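Orotidine 5'-phosphate decarboxylase (Sulfolobus solfataricus, PDB 4DBD) probably catalyses the decarboxylation of orotidine 5'-monophosphate to UMP, the last step of de novo UMP biosynthesis, as a homodimeric TIM-barrel enzyme. Local coordinates at residues S4-M10 with E25-V31; K137-G143 with M159-P164; G89-D95 with V130-I134. All blocks are in the same frame, centred on the assembly; numbering follows the deposited sequence.

Contacts 1 and 2 are buried pairings of neighbouring parallel strands in one closed eight-stranded barrel, whereas contact 3 lies on the outer helical layer, its centre about 19 Å from the chain centre, and is only partly buried. Each strand pair is the two ends of a beta-alpha-beta unit, held by backbone bonds with mostly apolar side chains packing on both faces. The centres of contacts 1 and 2 are about 13 Å apart, and Ile7 CD1 meets Val162 CG1 at 3.8 Å. Contact 3 joins two helices through apolar side chains and one exposed salt bridge; Ile131 of its helix packs on Ile139 and Met159 of contact 2.

Contact 1: residues S4-M10 with E25-V31; sequences SRVILAM and ELYGIKV
Ile7 and Tyr27 lie side by side and point the same way, with Ile7 CG1 3.9 Å from Tyr27 CD2 at the edge of the ring and in its plane. The other branch of the isoleucine, CG2, stands anti to its own nitrogen and meets Lys30 CB at 3.8 Å, the two side chains crossing at about a right angle. The bend of Lys30 at chi3 (77°) sets its CE near Ala9 CB, at 4.1 Å; bent again at chi4, the chain directs NZ to a salt bridge with Asp59, predicted to be an active-site residue. Both strands belong to the beta-alpha-beta unit 6-10, 16-22, 28-32 of the TIM barrel, and their axes run 26° apart. Four backbone bonds fix the parallel register; in the straightest, Lys30 N gives to Leu8 O at 2.6 Å with an N-H...O angle of 176°. On the face of Leu8 and Ile29 the contacts are aliphatic: Leu26 splits its methyls, CD1 against Leu8 CB and CD2 against Val6 CG1 at 3.7 Å, and helix 196-210 packs on Val6 and Leu26. Further along, Met10 bends at chi3 and brings CE to Ile29 CG2 at 4.2 Å, a looser oblique crossing. Before the strands begin, Ser4 OG accepts from Val6 N at 3.1 Å, closing an ST turn, and lies close to Glu25 O, with Asn204 as a further polar partner. Tyr27 OH bonds to Glu55, and its ring stacks with that of Tyr183.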
# COMPACT_ATOMS: atom_id res chain seq x y z
N SER A 4 0.30 -5.42 28.65
CA SER A 4 1.03 -4.57 27.72
C SER A 4 0.10 -3.79 26.80
O SER A 4 -1.00 -4.23 26.47
CB SER A 4 2.02 -5.39 26.88
OG SER A 4 2.77 -4.55 26.01
N ARG A 5 0.57 -2.61 26.40
CA ARG A 5 -0.15 -1.73 25.50
C ARG A 5 0.63 -1.61 24.21
O ARG A 5 0.35 -0.73 23.39
CB ARG A 5 -0.25 -0.35 26.13
CG ARG A 5 -1.00 -0.30 27.43
CD ARG A 5 -2.48 -0.20 27.16
NE ARG A 5 -3.23 0.16 28.35
CZ ARG A 5 -4.26 0.99 28.35
NH1 ARG A 5 -4.65 1.56 27.21
NH2 ARG A 5 -4.90 1.27 29.48
N VAL A 6 1.62 -2.47 24.05
CA VAL A 6 2.53 -2.37 22.90
C VAL A 6 2.19 -3.33 21.77
O VAL A 6 1.95 -4.52 21.99
CB VAL A 6 4.00 -2.60 23.30
CG1 VAL A 6 4.88 -2.67 22.07
CG2 VAL A 6 4.48 -1.52 24.25
N ILE A 7 2.17 -2.80 20.55
CA ILE A 7 2.09 -3.64 19.36
C ILE A 7 3.44 -3.58 18.67
O ILE A 7 3.89 -2.50 18.28
CB ILE A 7 0.98 -3.15 18.38
CG1 ILE A 7 -0.41 -3.35 18.98
CG2 ILE A 7 1.10 -3.89 17.04
CD1 ILE A 7 -1.51 -2.61 18.27
N LEU A 8 4.12 -4.72 18.55
CA LEU A 8 5.42 -4.76 17.90
C LEU A 8 5.28 -4.57 16.40
O LEU A 8 4.57 -5.33 15.74
CB LEU A 8 6.15 -6.08 18.17
CG LEU A 8 7.47 -6.28 17.42
CD1 LEU A 8 8.49 -5.20 17.81
CD2 LEU A 8 8.06 -7.68 17.66
N ALA A 9 5.97 -3.57 15.86
CA ALA A 9 6.00 -3.42 14.41
C ALA A 9 7.17 -4.23 13.90
O ALA A 9 8.32 -3.77 13.91
CB ALA A 9 6.14 -1.95 14.00
N MET A 10 6.90 -5.47 13.50
CA MET A 10 7.97 -6.33 13.05
C MET A 10 8.28 -6.09 11.58
O MET A 10 7.76 -6.78 10.71
CB MET A 10 7.66 -7.80 13.32
CG MET A 10 8.86 -8.70 13.10
SD MET A 10 8.77 -10.23 14.04
CE MET A 10 7.31 -10.97 13.29
N GLU A 25 3.81 -10.27 26.70
CA GLU A 25 4.15 -8.89 27.05
C GLU A 25 3.98 -7.96 25.86
O GLU A 25 4.60 -6.90 25.78
CB GLU A 25 5.56 -8.83 27.60
CG GLU A 25 5.65 -9.45 28.97
CD GLU A 25 7.05 -9.86 29.33
OE1 GLU A 25 7.80 -9.00 29.83
OE2 GLU A 25 7.39 -11.04 29.10
N LEU A 26 3.12 -8.39 24.93
CA LEU A 26 2.67 -7.57 23.82
C LEU A 26 1.17 -7.71 23.76
O LEU A 26 0.63 -8.75 24.15
CB LEU A 26 3.24 -8.08 22.49
CG LEU A 26 4.72 -7.85 22.19
CD1 LEU A 26 5.11 -8.55 20.90
CD2 LEU A 26 4.99 -6.36 22.10
N TYR A 27 0.49 -6.68 23.28
CA TYR A 27 -0.91 -6.86 22.91
C TYR A 27 -1.00 -7.54 21.55
O TYR A 27 -1.86 -8.40 21.32
CB TYR A 27 -1.65 -5.54 22.87
CG TYR A 27 -3.00 -5.67 22.23
CD1 TYR A 27 -4.08 -6.17 22.95
CD2 TYR A 27 -3.20 -5.33 20.90
CE1 TYR A 27 -5.33 -6.30 22.37
CE2 TYR A 27 -4.44 -5.46 20.31
CZ TYR A 27 -5.50 -5.95 21.05
OH TYR A 27 -6.74 -6.08 20.47
N GLY A 28 -0.12 -7.13 20.64
CA GLY A 28 -0.16 -7.62 19.28
C GLY A 28 1.17 -7.47 18.57
O GLY A 28 2.13 -6.89 19.10
N ILE A 29 1.21 -7.98 17.35
CA ILE A 29 2.36 -7.88 16.49
C ILE A 29 1.85 -7.41 15.14
O ILE A 29 0.86 -7.95 14.62
CB ILE A 29 3.03 -9.24 16.31
CG1 ILE A 29 3.64 -9.70 17.63
CG2 ILE A 29 4.07 -9.17 15.20
CD1 ILE A 29 4.04 -11.15 17.65
N LYS A 30 2.49 -6.39 14.59
CA LYS A 30 2.08 -5.81 13.31
C LYS A 30 3.11 -6.19 12.25
O LYS A 30 4.27 -5.78 12.31
CB LYS A 30 1.92 -4.29 13.40
CG LYS A 30 1.36 -3.64 12.13
CD LYS A 30 1.20 -2.12 12.29
CE LYS A 30 2.52 -1.38 12.18
NZ LYS A 30 3.07 -1.35 10.80
N VAL A 31 2.67 -6.99 11.28
CA VAL A 31 3.53 -7.53 10.24
C VAL A 31 3.46 -6.66 8.98
O VAL A 31 2.37 -6.43 8.47
CB VAL A 31 3.07 -8.95 9.86
CG1 VAL A 31 3.95 -9.52 8.77
CG2 VAL A 31 3.08 -9.86 11.09

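Contact 2: residues K137-G143 with M159-P164; sequences KGIVVGG and MTIVSP
Ile139 shares its CG1 between two partners across the strand pair, Met159 CG at 3.9 Å and Ile161 CG1 at 4.0 Å. From CB the side chain divides. CG1 takes the crowded position between backbone nitrogen and carbonyl carbon (chi1 54°), which turns it to the neighbouring strand; CG2, anti to the carbonyl carbon, comes to 4.1 Å from Met159 CG and also packs on Ile131 of helix 124-134. At the tip, CD1 reaches Ile161 CG1 at 4.2 Å. The two isoleucines therefore run side by side in one direction, whereas Met159 crosses Ile139 at about a right angle. One residue pair further, on the face of Val140 and Val162, Val140 CG2 meets Val162 CG2 and its CG1 presses on Pro164 CD at 3.6 Å. The backbone supplies the register: Ile139 N gives to Thr160 O, and Val162 N to Ile139 O with an N-H...O angle of 171°. The close approach is consistent with glycine at 138, where a CB would come too near Thr160 O. At the C-terminal ends of the strands, Ser163 OG donates to Val141 O at 2.7 Å in the carbonyl plane, and Gly143 N to Pro164 O at 2.6 Å, so the two chains stay bonded past the last bridge, as far as Pro164, a predicted substrate-binding residue. The strands are consecutive in the TIM barrel, linked by helix 146-155. That helix lies over the outer face, with Tyr152 on Ile139 and Ile149 on Val141 and Ser163, while strands 107-113 and 183-186 flank the pair and send Tyr109 and Ile185 against Val162.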
# COMPACT_ATOMS: atom_id res chain seq x y z
N LYS A 137 -13.00 -1.82 13.10
CA LYS A 137 -12.68 -2.18 14.49
C LYS A 137 -11.85 -1.06 15.12
O LYS A 137 -12.06 -0.69 16.28
CB LYS A 137 -11.88 -3.48 14.53
CG LYS A 137 -11.22 -3.77 15.88
CD LYS A 137 -12.06 -4.68 16.76
CE LYS A 137 -11.37 -4.94 18.10
NZ LYS A 137 -9.90 -4.78 18.01
N GLY A 138 -10.93 -0.51 14.34
CA GLY A 138 -9.97 0.45 14.86
C GLY A 138 -9.48 1.45 13.84
O GLY A 138 -9.81 1.37 12.65
N ILE A 139 -8.68 2.40 14.31
CA ILE A 139 -8.08 3.41 13.45
C ILE A 139 -6.66 3.68 13.90
O ILE A 139 -6.33 3.54 15.09
CB ILE A 139 -8.88 4.75 13.45
CG1 ILE A 139 -9.07 5.24 14.88
CG2 ILE A 139 -10.24 4.55 12.75
CD1 ILE A 139 -9.83 6.56 14.97
N VAL A 140 -5.82 4.05 12.95
CA VAL A 140 -4.43 4.33 13.21
C VAL A 140 -4.26 5.85 13.29
O VAL A 140 -4.54 6.54 12.32
CB VAL A 140 -3.53 3.77 12.07
CG1 VAL A 140 -2.05 3.99 12.38
CG2 VAL A 140 -3.81 2.29 11.84
N VAL A 141 -3.86 6.36 14.45
CA VAL A 141 -3.62 7.80 14.61
C VAL A 141 -2.19 8.04 15.10
O VAL A 141 -1.83 7.60 16.20
CB VAL A 141 -4.61 8.45 15.59
CG1 VAL A 141 -4.46 9.96 15.53
CG2 VAL A 141 -6.04 8.05 15.25
N GLY A 142 -1.40 8.73 14.29
CA GLY A 142 0.03 8.91 14.55
C GLY A 142 0.41 9.37 15.95
O GLY A 142 -0.22 10.25 16.53
N GLY A 143 1.48 8.77 16.48
CA GLY A 143 1.93 9.04 17.84
C GLY A 143 2.65 10.37 18.01
O GLY A 143 2.81 10.85 19.14
N MET A 159 -14.02 3.09 19.35
CA MET A 159 -13.03 2.56 18.42
C MET A 159 -11.73 2.19 19.13
O MET A 159 -11.33 2.87 20.09
CB MET A 159 -12.71 3.64 17.40
CG MET A 159 -12.03 3.12 16.17
SD MET A 159 -13.28 2.48 15.08
CE MET A 159 -14.08 3.99 14.59
N THR A 160 -11.07 1.12 18.68
CA THR A 160 -9.68 0.88 19.09
C THR A 160 -8.77 1.87 18.36
O THR A 160 -8.78 1.96 17.14
CB THR A 160 -9.22 -0.56 18.79
OG1 THR A 160 -10.09 -1.48 19.46
CG2 THR A 160 -7.78 -0.80 19.26
N ILE A 161 -7.97 2.60 19.12
CA ILE A 161 -7.03 3.55 18.54
C ILE A 161 -5.62 3.03 18.74
O ILE A 161 -5.23 2.70 19.85
CB ILE A 161 -7.21 4.97 19.15
CG1 ILE A 161 -8.62 5.48 18.83
CG2 ILE A 161 -6.13 5.93 18.65
CD1 ILE A 161 -8.88 6.95 19.20
N VAL A 162 -4.88 2.91 17.64
CA VAL A 162 -3.50 2.41 17.69
C VAL A 162 -2.60 3.50 17.12
O VAL A 162 -2.97 4.20 16.17
CB VAL A 162 -3.33 1.09 16.91
CG1 VAL A 162 -4.15 -0.02 17.57
CG2 VAL A 162 -3.71 1.27 15.44
N SER A 163 -1.44 3.67 17.75
CA SER A 163 -0.60 4.83 17.46
C SER A 163 0.86 4.46 17.27
O SER A 163 1.54 4.13 18.23
CB SER A 163 -0.71 5.86 18.58
OG SER A 163 -2.01 6.40 18.66
N PRO A 164 1.33 4.55 16.03
CA PRO A 164 2.74 4.31 15.72
C PRO A 164 3.52 5.60 15.88
O PRO A 164 2.96 6.59 16.34
CB PRO A 164 2.70 3.87 14.25
CG PRO A 164 1.49 4.54 13.68
CD PRO A 164 0.52 4.80 14.82

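Contact 3: residues G89-D95 with V130-I134; sequences GVKGSLD and VIREI
With CG1 anti to the backbone nitrogen (chi1 175°), Val90 has its CG2 beside that nitrogen and turned into the groove between the helices, touching Val130 CG1 and Ile134 CG1, each at 4.0 Å. The same methyl lies beside Glu133 OE1, the oxygen that pairs with Lys91. Ile134, its chain bent at chi2 (-73°), slides past Val90 in the opposite direction and lays CD1 against Leu94 CB at 3.6 Å. Leu94 crosses Val130 at about a right angle, its CD1 meeting Val130 CG1 at 3.8 Å. An alanine in place of Val90 would remove both methyls and would probably leave a gap between helix 90-103 and the side chains of Val130 and Ile134. At the solvent-exposed rim of this patch, Lys91 crosses Glu133 at about a right angle, its NZ 3.0 Å from Glu133 OE1 in a salt bridge whose hydrogen bond is weak. At the helix start, with Gly89 as N-cap, Val90 O accepts from both Ser93 N and Asp95 N, and Asp95 OD1 takes Gly92 N at 3.0 Å on its syn side but well out of the carboxylate plane. Ser93 OG bonds to Asp64 O, while Lys91 packs on Glu117 and Ser93 on His116, both of the second subunit. The segment axes, 65° apart, belong to helices 90-103 and 124-134, neighbours in the outer helical layer of the TIM barrel around strand 107-113.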
# COMPACT_ATOMS: atom_id res chain seq x y z
N GLY A 89 -11.23 5.85 0.15
CA GLY A 89 -12.66 6.03 0.06
C GLY A 89 -13.44 4.73 0.10
O GLY A 89 -12.88 3.63 0.23
N VAL A 90 -14.76 4.86 -0.03
CA VAL A 90 -15.65 3.73 0.26
C VAL A 90 -16.07 2.95 -0.99
O VAL A 90 -15.70 1.80 -1.16
CB VAL A 90 -16.89 4.22 1.05
CG1 VAL A 90 -17.90 3.08 1.28
CG2 VAL A 90 -16.45 4.85 2.38
N LYS A 91 -16.84 3.59 -1.86
CA LYS A 91 -17.47 2.86 -2.96
C LYS A 91 -16.46 2.22 -3.91
O LYS A 91 -15.66 2.92 -4.53
CB LYS A 91 -18.42 3.78 -3.74
CG LYS A 91 -19.79 3.92 -3.10
CD LYS A 91 -19.66 4.27 -1.63
CE LYS A 91 -20.74 5.24 -1.16
NZ LYS A 91 -20.28 6.02 0.05
N GLY A 92 -16.49 0.90 -4.00
CA GLY A 92 -15.62 0.18 -4.92
C GLY A 92 -14.21 -0.02 -4.37
O GLY A 92 -13.31 -0.48 -5.08
N SER A 93 -14.03 0.31 -3.10
CA SER A 93 -12.74 0.13 -2.44
C SER A 93 -12.96 -0.40 -1.02
O SER A 93 -13.08 -1.61 -0.82
CB SER A 93 -11.94 1.43 -2.45
OG SER A 93 -10.68 1.29 -1.82
N LEU A 94 -13.07 0.48 -0.04
CA LEU A 94 -13.23 -0.01 1.33
C LEU A 94 -14.53 -0.77 1.61
O LEU A 94 -14.55 -1.67 2.45
CB LEU A 94 -13.01 1.11 2.35
CG LEU A 94 -11.57 1.61 2.43
CD1 LEU A 94 -11.52 2.90 3.23
CD2 LEU A 94 -10.64 0.54 3.05
N ASP A 95 -15.62 -0.43 0.92
CA ASP A 95 -16.86 -1.18 1.19
C ASP A 95 -16.71 -2.67 0.84
O ASP A 95 -17.11 -3.54 1.61
CB ASP A 95 -18.12 -0.56 0.55
CG ASP A 95 -18.03 -0.43 -0.97
OD1 ASP A 95 -17.04 -0.88 -1.59
OD2 ASP A 95 -18.98 0.11 -1.57
N VAL A 130 -15.30 8.82 5.98
CA VAL A 130 -15.00 7.46 5.53
C VAL A 130 -15.05 6.51 6.72
O VAL A 130 -15.64 5.42 6.64
CB VAL A 130 -13.64 7.39 4.82
CG1 VAL A 130 -13.27 5.96 4.56
CG2 VAL A 130 -13.69 8.18 3.52
N ILE A 131 -14.41 6.89 7.82
CA ILE A 131 -14.38 6.02 8.99
C ILE A 131 -15.79 5.79 9.54
O ILE A 131 -16.14 4.68 9.92
CB ILE A 131 -13.44 6.58 10.09
CG1 ILE A 131 -11.99 6.52 9.59
CG2 ILE A 131 -13.59 5.80 11.38
CD1 ILE A 131 -11.00 7.34 10.42
N ARG A 132 -16.59 6.85 9.57
CA ARG A 132 -17.98 6.71 10.01
C ARG A 132 -18.82 5.76 9.15
O ARG A 132 -19.60 4.97 9.68
CB ARG A 132 -18.65 8.08 10.09
CG ARG A 132 -18.08 8.95 11.19
CD ARG A 132 -18.50 10.39 11.00
NE ARG A 132 -17.98 11.24 12.06
CZ ARG A 132 -17.45 12.44 11.86
NH1 ARG A 132 -17.38 12.94 10.64
NH2 ARG A 132 -17.00 13.13 12.89
N GLU A 133 -18.67 5.82 7.83
CA GLU A 133 -19.40 4.92 6.94
C GLU A 133 -18.99 3.46 7.11
O GLU A 133 -19.82 2.56 7.15
CB GLU A 133 -19.23 5.32 5.48
CG GLU A 133 -20.01 6.54 5.06
CD GLU A 133 -19.84 6.85 3.58
OE1 GLU A 133 -19.35 5.96 2.85
OE2 GLU A 133 -20.19 7.97 3.16
N ILE A 134 -17.68 3.23 7.22
CA ILE A 134 -17.12 1.88 7.24
C ILE A 134 -17.24 1.22 8.60
O ILE A 134 -17.49 0.02 8.70
CB ILE A 134 -15.65 1.88 6.77
CG1 ILE A 134 -15.57 2.24 5.29
CG2 ILE A 134 -14.98 0.53 7.03
CD1 ILE A 134 -16.04 1.13 4.35